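Local coordinates for carbohydrate binding module family 33 and 10 domain protein (Teredinibacter turnerae, PDB 6RW7) that is an AA10 lytic polysaccharide monooxygenase domain that binds copper and probably acts oxidatively on cellulose, as a module of a longer secreted protein, at residues D110-F123 / R175-E189. Residues are numbered along the deposited sequence; the frame is centred on the assembly and turned at random.
Sequences DTEELVFYITKPGF and RSGRHVIFAEWGRNE
P121 lies over one face of the R175 guanidinium, its CD 3.5 Å from NH2, while T119 O sits at the edge in the guanidinium plane and takes both NE and NH2, the latter at 2.9 Å. A bend at chi2 (-68°) curls the R175 chain back to this carbonyl, and its CD rests on one face of the H179 ring. At that ring's edge, H179 ND1 meets T119 OG1 at 2.7 Å; OG1 also accepts from V180 N. Further along, the Y117 and F182 side chains run side by side, ring planes oblique at 47°, Y117 CD1 at the edge of F182.

On the opposite face of the sheet, F116 CD2 packs on A183 CB at 3.6 Å. W185, with CG anti to its N (chi1 163°), brings NE1 to T111 OG1 in the indole plane; OG1 is also hydrogen-bonded to O of the copper ligand H107. Between these layers strands 111-118 and 178-187 of the LPMO beta-sandwich core pair antiparallel, with a classic beta bulge where E112 N and E113 N share G186 O. Beyond it T111 still pairs with R187, which grips D110 side-on, NE to OD1 and NH2 to OD2, each at 2.9 Å.

With R175 replaced by alanine, T119 O would probably lose both its side-chain donors, E137 this salt-bridge partner, and P121 the flat group it packs on. R187 also pairs with E193, a known copper(I)-binding residue that is not a ligand here, and lies about 5 Å from the copper(I) ion, so D110 probably helps position this arginine beside the site.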
loop_
_atom_site.group_PDB
_atom_site.type_symbol
_atom_site.label_atom_id
_atom_site.label_comp_id
_atom_site.label_asym_id
_atom_site.label_seq_id
_atom_site.Cartn_x
_atom_site.Cartn_y
_atom_site.Cartn_z
ATOM N N ASP A 110 15.044 12.238 4.255
ATOM C CA ASP A 110 14.980 11.540 5.561
ATOM C C ASP A 110 14.140 10.262 5.416
ATOM O O ASP A 110 13.704 9.740 6.437
ATOM C CB ASP A 110 14.526 12.482 6.685
ATOM C CG ASP A 110 13.147 13.072 6.448
ATOM O OD1 ASP A 110 12.504 12.721 5.420
ATOM O OD2 ASP A 110 12.719 13.896 7.304
ATOM N N THR A 111 13.985 9.745 4.197
ATOM C CA THR A 111 13.443 8.381 4.015
ATOM C C THR A 111 14.328 7.395 4.780
ATOM O O THR A 111 15.570 7.479 4.639
ATOM C CB THR A 111 13.398 7.979 2.539
ATOM O OG1 THR A 111 12.312 8.699 1.950
ATOM C CG2 THR A 111 13.178 6.494 2.359
ATOM N N GLU A 112 13.739 6.481 5.539
ATOM C CA GLU A 112 14.519 5.477 6.302
ATOM C C GLU A 112 14.174 4.047 5.878
ATOM O O GLU A 112 15.120 3.232 5.760
ATOM C CB GLU A 112 14.290 5.625 7.799
ATOM C CG GLU A 112 15.136 4.636 8.563
ATOM C CD GLU A 112 15.328 4.972 10.024
ATOM O OE1 GLU A 112 14.370 5.465 10.647
ATOM O OE2 GLU A 112 16.454 4.726 10.535
ATOM N N GLU A 113 12.903 3.688 5.703
ATOM C CA GLU A 113 12.659 2.262 5.414
ATOM C C GLU A 113 11.404 2.059 4.577
ATOM O O GLU A 113 10.492 2.889 4.563
ATOM C CB GLU A 113 12.612 1.434 6.694
ATOM C CG GLU A 113 11.524 1.892 7.638
ATOM C CD GLU A 113 11.334 1.078 8.905
ATOM O OE1 GLU A 113 12.268 0.363 9.303
ATOM O OE2 GLU A 113 10.227 1.115 9.462
ATOM N N LEU A 114 11.422 0.941 3.882
ATOM C CA LEU A 114 10.299 0.467 3.051
ATOM C C LEU A 114 10.001 -0.944 3.551
ATOM O O LEU A 114 10.914 -1.788 3.546
ATOM C CB LEU A 114 10.719 0.435 1.577
ATOM C CG LEU A 114 10.980 1.749 0.833
ATOM C CD1 LEU A 114 9.765 2.628 0.799
ATOM C CD2 LEU A 114 12.225 2.484 1.310
ATOM N N VAL A 115 8.786 -1.179 4.018
ATOM C CA VAL A 115 8.394 -2.447 4.684
ATOM C C VAL A 115 7.202 -3.022 3.936
ATOM O O VAL A 115 6.318 -2.259 3.573
ATOM C CB VAL A 115 8.070 -2.185 6.170
ATOM C CG1 VAL A 115 7.879 -3.467 6.939
ATOM C CG2 VAL A 115 9.149 -1.343 6.838
ATOM N N PHE A 116 7.176 -4.341 3.745
ATOM C CA PHE A 116 6.101 -5.007 2.984
ATOM C C PHE A 116 5.686 -6.283 3.696
ATOM O O PHE A 116 6.558 -7.111 4.021
ATOM C CB PHE A 116 6.570 -5.397 1.589
ATOM C CG PHE A 116 7.032 -4.274 0.701
ATOM C CD1 PHE A 116 8.289 -3.709 0.855
ATOM C CD2 PHE A 116 6.194 -3.769 -0.274
ATOM C CE1 PHE A 116 8.711 -2.703 -0.002
ATOM C CE2 PHE A 116 6.610 -2.749 -1.102
ATOM C CZ PHE A 116 7.861 -2.213 -0.963
ATOM N N TYR A 117 4.380 -6.444 3.835
ATOM C CA TYR A 117 3.737 -7.658 4.365
ATOM C C TYR A 117 2.841 -8.238 3.284
ATOM O O TYR A 117 2.325 -7.481 2.468
ATOM C CB TYR A 117 2.881 -7.318 5.577
ATOM C CG TYR A 117 3.606 -6.836 6.802
ATOM C CD1 TYR A 117 4.032 -5.522 6.924
ATOM C CD2 TYR A 117 3.796 -7.685 7.883
ATOM C CE1 TYR A 117 4.688 -5.107 8.069
ATOM C CE2 TYR A 117 4.390 -7.256 9.054
ATOM C CZ TYR A 117 4.822 -5.951 9.156
ATOM O OH TYR A 117 5.469 -5.512 10.294
ATOM N N ILE A 118 2.621 -9.551 3.329
ATOM C CA ILE A 118 1.667 -10.206 2.401
ATOM C C ILE A 118 0.705 -11.042 3.226
ATOM O O ILE A 118 1.061 -11.474 4.342
ATOM C CB ILE A 118 2.418 -11.015 1.317
ATOM C CG1 ILE A 118 1.490 -11.402 0.164
ATOM C CG2 ILE A 118 3.162 -12.203 1.905
ATOM C CD1 ILE A 118 2.233 -11.836 -1.058
ATOM N N THR A 119 -0.466 -11.285 2.662
ATOM C CA THR A 119 -1.449 -12.199 3.265
ATOM C C THR A 119 -0.824 -13.594 3.425
ATOM O O THR A 119 0.074 -13.991 2.662
ATOM C CB THR A 119 -2.759 -12.167 2.474
ATOM O OG1 THR A 119 -2.462 -12.191 1.071
ATOM C CG2 THR A 119 -3.590 -10.948 2.818
ATOM N N LYS A 120 -1.296 -14.315 4.426
ATOM C CA LYS A 120 -0.881 -15.700 4.706
ATOM C C LYS A 120 -1.185 -16.568 3.495
ATOM O O LYS A 120 -2.080 -16.278 2.703
ATOM C CB LYS A 120 -1.615 -16.214 5.933
ATOM C CG LYS A 120 -1.264 -15.527 7.233
ATOM C CD LYS A 120 -1.844 -16.263 8.416
ATOM C CE LYS A 120 -1.161 -15.887 9.709
ATOM N NZ LYS A 120 -1.761 -14.668 10.254
ATOM N N PRO A 121 -0.449 -17.679 3.320
ATOM C CA PRO A 121 -0.636 -18.486 2.118
ATOM C C PRO A 121 -2.053 -19.047 1.954
ATOM O O PRO A 121 -2.484 -19.193 0.836
ATOM C CB PRO A 121 0.418 -19.589 2.232
ATOM C CG PRO A 121 0.860 -19.560 3.654
ATOM C CD PRO A 121 0.651 -18.154 4.174
ATOM N N GLY A 122 -2.737 -19.339 3.056
ATOM C CA GLY A 122 -4.100 -19.906 3.068
ATOM C C GLY A 122 -5.184 -18.848 3.069
ATOM O O GLY A 122 -6.365 -19.191 3.187
ATOM N N PHE A 123 -4.840 -17.575 2.891
ATOM C CA PHE A 123 -5.828 -16.465 2.878
ATOM C C PHE A 123 -6.893 -16.675 1.793
ATOM O O PHE A 123 -6.540 -17.019 0.665
ATOM C CB PHE A 123 -5.088 -15.149 2.589
ATOM C CG PHE A 123 -5.952 -13.936 2.330
ATOM C CD1 PHE A 123 -6.697 -13.353 3.345
ATOM C CD2 PHE A 123 -6.009 -13.361 1.071
ATOM C CE1 PHE A 123 -7.452 -12.211 3.108
ATOM C CE2 PHE A 123 -6.767 -12.218 0.839
ATOM C CZ PHE A 123 -7.469 -11.630 1.864
ATOM N N ARG A 175 2.940 -17.581 -3.859
ATOM C CA ARG A 175 1.507 -17.476 -3.536
ATOM C C ARG A 175 0.728 -17.966 -4.740
ATOM O O ARG A 175 1.291 -17.974 -5.877
ATOM C CB ARG A 175 1.097 -16.041 -3.206
ATOM C CG ARG A 175 1.580 -15.528 -1.856
ATOM C CD ARG A 175 0.914 -16.242 -0.699
ATOM N NE ARG A 175 1.285 -15.754 0.633
ATOM C CZ ARG A 175 2.343 -16.128 1.325
ATOM N NH1 ARG A 175 3.220 -16.989 0.831
ATOM N NH2 ARG A 175 2.507 -15.634 2.542
ATOM N N SER A 176 -0.506 -18.368 -4.482
ATOM C CA SER A 176 -1.499 -18.728 -5.511
ATOM C C SER A 176 -2.795 -17.962 -5.290
ATOM O O SER A 176 -3.199 -17.767 -4.148
ATOM C CB SER A 176 -1.729 -20.222 -5.502
ATOM O OG SER A 176 -0.491 -20.878 -5.735
ATOM N N GLY A 177 -3.478 -17.573 -6.366
ATOM C CA GLY A 177 -4.760 -16.875 -6.261
ATOM C C GLY A 177 -4.619 -15.478 -5.695
ATOM O O GLY A 177 -3.549 -14.838 -5.845
ATOM N N ARG A 178 -5.680 -15.013 -5.034
ATOM C CA ARG A 178 -5.847 -13.594 -4.705
ATOM C C ARG A 178 -5.278 -13.290 -3.329
ATOM O O ARG A 178 -5.680 -13.887 -2.335
ATOM C CB ARG A 178 -7.302 -13.156 -4.774
ATOM C CG ARG A 178 -7.383 -11.632 -4.749
ATOM C CD ARG A 178 -8.627 -11.040 -5.313
ATOM N NE ARG A 178 -8.716 -9.659 -4.913
ATOM C CZ ARG A 178 -9.635 -8.803 -5.354
ATOM N NH1 ARG A 178 -9.618 -7.551 -4.923
ATOM N NH2 ARG A 178 -10.550 -9.187 -6.233
ATOM N N HIS A 179 -4.394 -12.294 -3.297
ATOM C CA HIS A 179 -3.657 -11.877 -2.087
ATOM C C HIS A 179 -3.637 -10.363 -1.982
ATOM O O HIS A 179 -4.057 -9.654 -2.921
ATOM C CB HIS A 179 -2.268 -12.518 -2.069
ATOM C CG HIS A 179 -2.359 -13.971 -1.764
ATOM N ND1 HIS A 179 -2.473 -14.432 -0.465
ATOM C CD2 HIS A 179 -2.475 -15.051 -2.579
ATOM C CE1 HIS A 179 -2.603 -15.737 -0.487
ATOM N NE2 HIS A 179 -2.643 -16.155 -1.787
ATOM N N VAL A 180 -3.169 -9.893 -0.836
ATOM C CA VAL A 180 -2.980 -8.443 -0.606
ATOM C C VAL A 180 -1.584 -8.227 -0.065
ATOM O O VAL A 180 -1.146 -8.984 0.818
ATOM C CB VAL A 180 -4.017 -7.879 0.373
ATOM C CG1 VAL A 180 -3.786 -6.394 0.546
ATOM C CG2 VAL A 180 -5.442 -8.148 -0.076
ATOM N N ILE A 181 -0.925 -7.204 -0.589
ATOM C CA ILE A 181 0.357 -6.708 -0.029
ATOM C C ILE A 181 0.061 -5.410 0.717
ATOM O O ILE A 181 -0.585 -4.522 0.156
ATOM C CB ILE A 181 1.405 -6.569 -1.147
ATOM C CG1 ILE A 181 1.748 -7.958 -1.685
ATOM C CG2 ILE A 181 2.638 -5.807 -0.660
ATOM C CD1 ILE A 181 2.556 -7.977 -2.954
ATOM N N PHE A 182 0.503 -5.335 1.967
ATOM C CA PHE A 182 0.378 -4.145 2.836
ATOM C C PHE A 182 1.791 -3.570 2.981
ATOM O O PHE A 182 2.708 -4.286 3.417
ATOM C CB PHE A 182 -0.292 -4.521 4.165
ATOM C CG PHE A 182 -0.043 -3.501 5.241
ATOM C CD1 PHE A 182 -0.796 -2.349 5.272
ATOM C CD2 PHE A 182 0.973 -3.656 6.166
ATOM C CE1 PHE A 182 -0.561 -1.370 6.214
ATOM C CE2 PHE A 182 1.210 -2.676 7.115
ATOM C CZ PHE A 182 0.450 -1.536 7.121
ATOM N N ALA A 183 1.982 -2.305 2.619
ATOM C CA ALA A 183 3.320 -1.702 2.539
ATOM C C ALA A 183 3.368 -0.364 3.262
ATOM O O ALA A 183 2.381 0.383 3.287
ATOM C CB ALA A 183 3.715 -1.520 1.097
ATOM N N GLU A 184 4.555 -0.062 3.758
ATOM C CA GLU A 184 4.829 1.184 4.479
ATOM C C GLU A 184 6.062 1.870 3.904
ATOM O O GLU A 184 7.046 1.180 3.561
ATOM C CB GLU A 184 5.103 0.908 5.957
ATOM C CG GLU A 184 4.016 0.135 6.660
ATOM C CD GLU A 184 4.307 -0.157 8.122
ATOM O OE1 GLU A 184 5.485 0.027 8.550
ATOM O OE2 GLU A 184 3.357 -0.562 8.818
ATOM N N TRP A 185 6.005 3.197 3.891
ATOM C CA TRP A 185 7.172 4.049 3.576
ATOM C C TRP A 185 7.400 4.916 4.808
ATOM O O TRP A 185 6.539 5.753 5.089
ATOM C CB TRP A 185 6.950 4.835 2.285
ATOM C CG TRP A 185 7.871 5.997 2.106
ATOM C CD1 TRP A 185 9.209 6.052 2.368
ATOM C CD2 TRP A 185 7.488 7.287 1.608
ATOM N NE1 TRP A 185 9.681 7.303 2.097
ATOM C CE2 TRP A 185 8.650 8.081 1.639
ATOM C CE3 TRP A 185 6.283 7.847 1.157
ATOM C CZ2 TRP A 185 8.637 9.414 1.245
ATOM C CZ3 TRP A 185 6.282 9.165 0.757
ATOM C CH2 TRP A 185 7.441 9.938 0.822
ATOM N N GLY A 186 8.493 4.683 5.522
ATOM C CA GLY A 186 8.742 5.399 6.782
ATOM C C GLY A 186 9.894 6.366 6.663
ATOM O O GLY A 186 10.996 5.979 6.198
ATOM N N ARG A 187 9.665 7.590 7.118
ATOM C CA ARG A 187 10.735 8.585 7.331
ATOM C C ARG A 187 11.360 8.330 8.704
ATOM O O ARG A 187 10.804 7.580 9.523
ATOM C CB ARG A 187 10.147 9.992 7.196
ATOM C CG ARG A 187 9.641 10.275 5.791
ATOM C CD ARG A 187 8.864 11.562 5.685
ATOM N NE ARG A 187 9.688 12.723 5.983
ATOM C CZ ARG A 187 9.221 13.936 6.285
ATOM N NH1 ARG A 187 7.923 14.185 6.286
ATOM N NH2 ARG A 187 10.057 14.893 6.595
ATOM N N ASN A 188 12.494 8.965 8.941
ATOM C CA ASN A 188 13.267 8.729 10.166
ATOM C C ASN A 188 12.603 9.440 11.353
ATOM O O ASN A 188 11.550 10.074 11.208
ATOM C CB ASN A 188 14.721 9.116 9.931
ATOM C CG ASN A 188 14.980 10.594 10.081
ATOM O OD1 ASN A 188 14.075 11.424 10.008
ATOM N ND2 ASN A 188 16.236 10.903 10.332
ATOM N N GLU A 189 13.262 9.360 12.500
ATOM C CA GLU A 189 12.729 9.811 13.801
ATOM C C GLU A 189 12.502 11.326 13.843
ATOM O O GLU A 189 11.801 11.743 14.772
ATOM C CB GLU A 189 13.709 9.380 14.892
ATOM C CG GLU A 189 15.037 10.090 14.774
ATOM C CD GLU A 189 16.044 9.767 15.851
ATOM O OE1 GLU A 189 15.632 9.216 16.893
ATOM O OE2 GLU A 189 17.223 10.109 15.657
HETATM O O HOH W 1 11.561 12.470 9.381
HETATM O O HOH W 2 11.603 4.875 10.231
HETATM O O HOH W 3 -1.379 -19.028 -1.713
HETATM O O HOH W 4 -7.564 -15.569 -1.493
#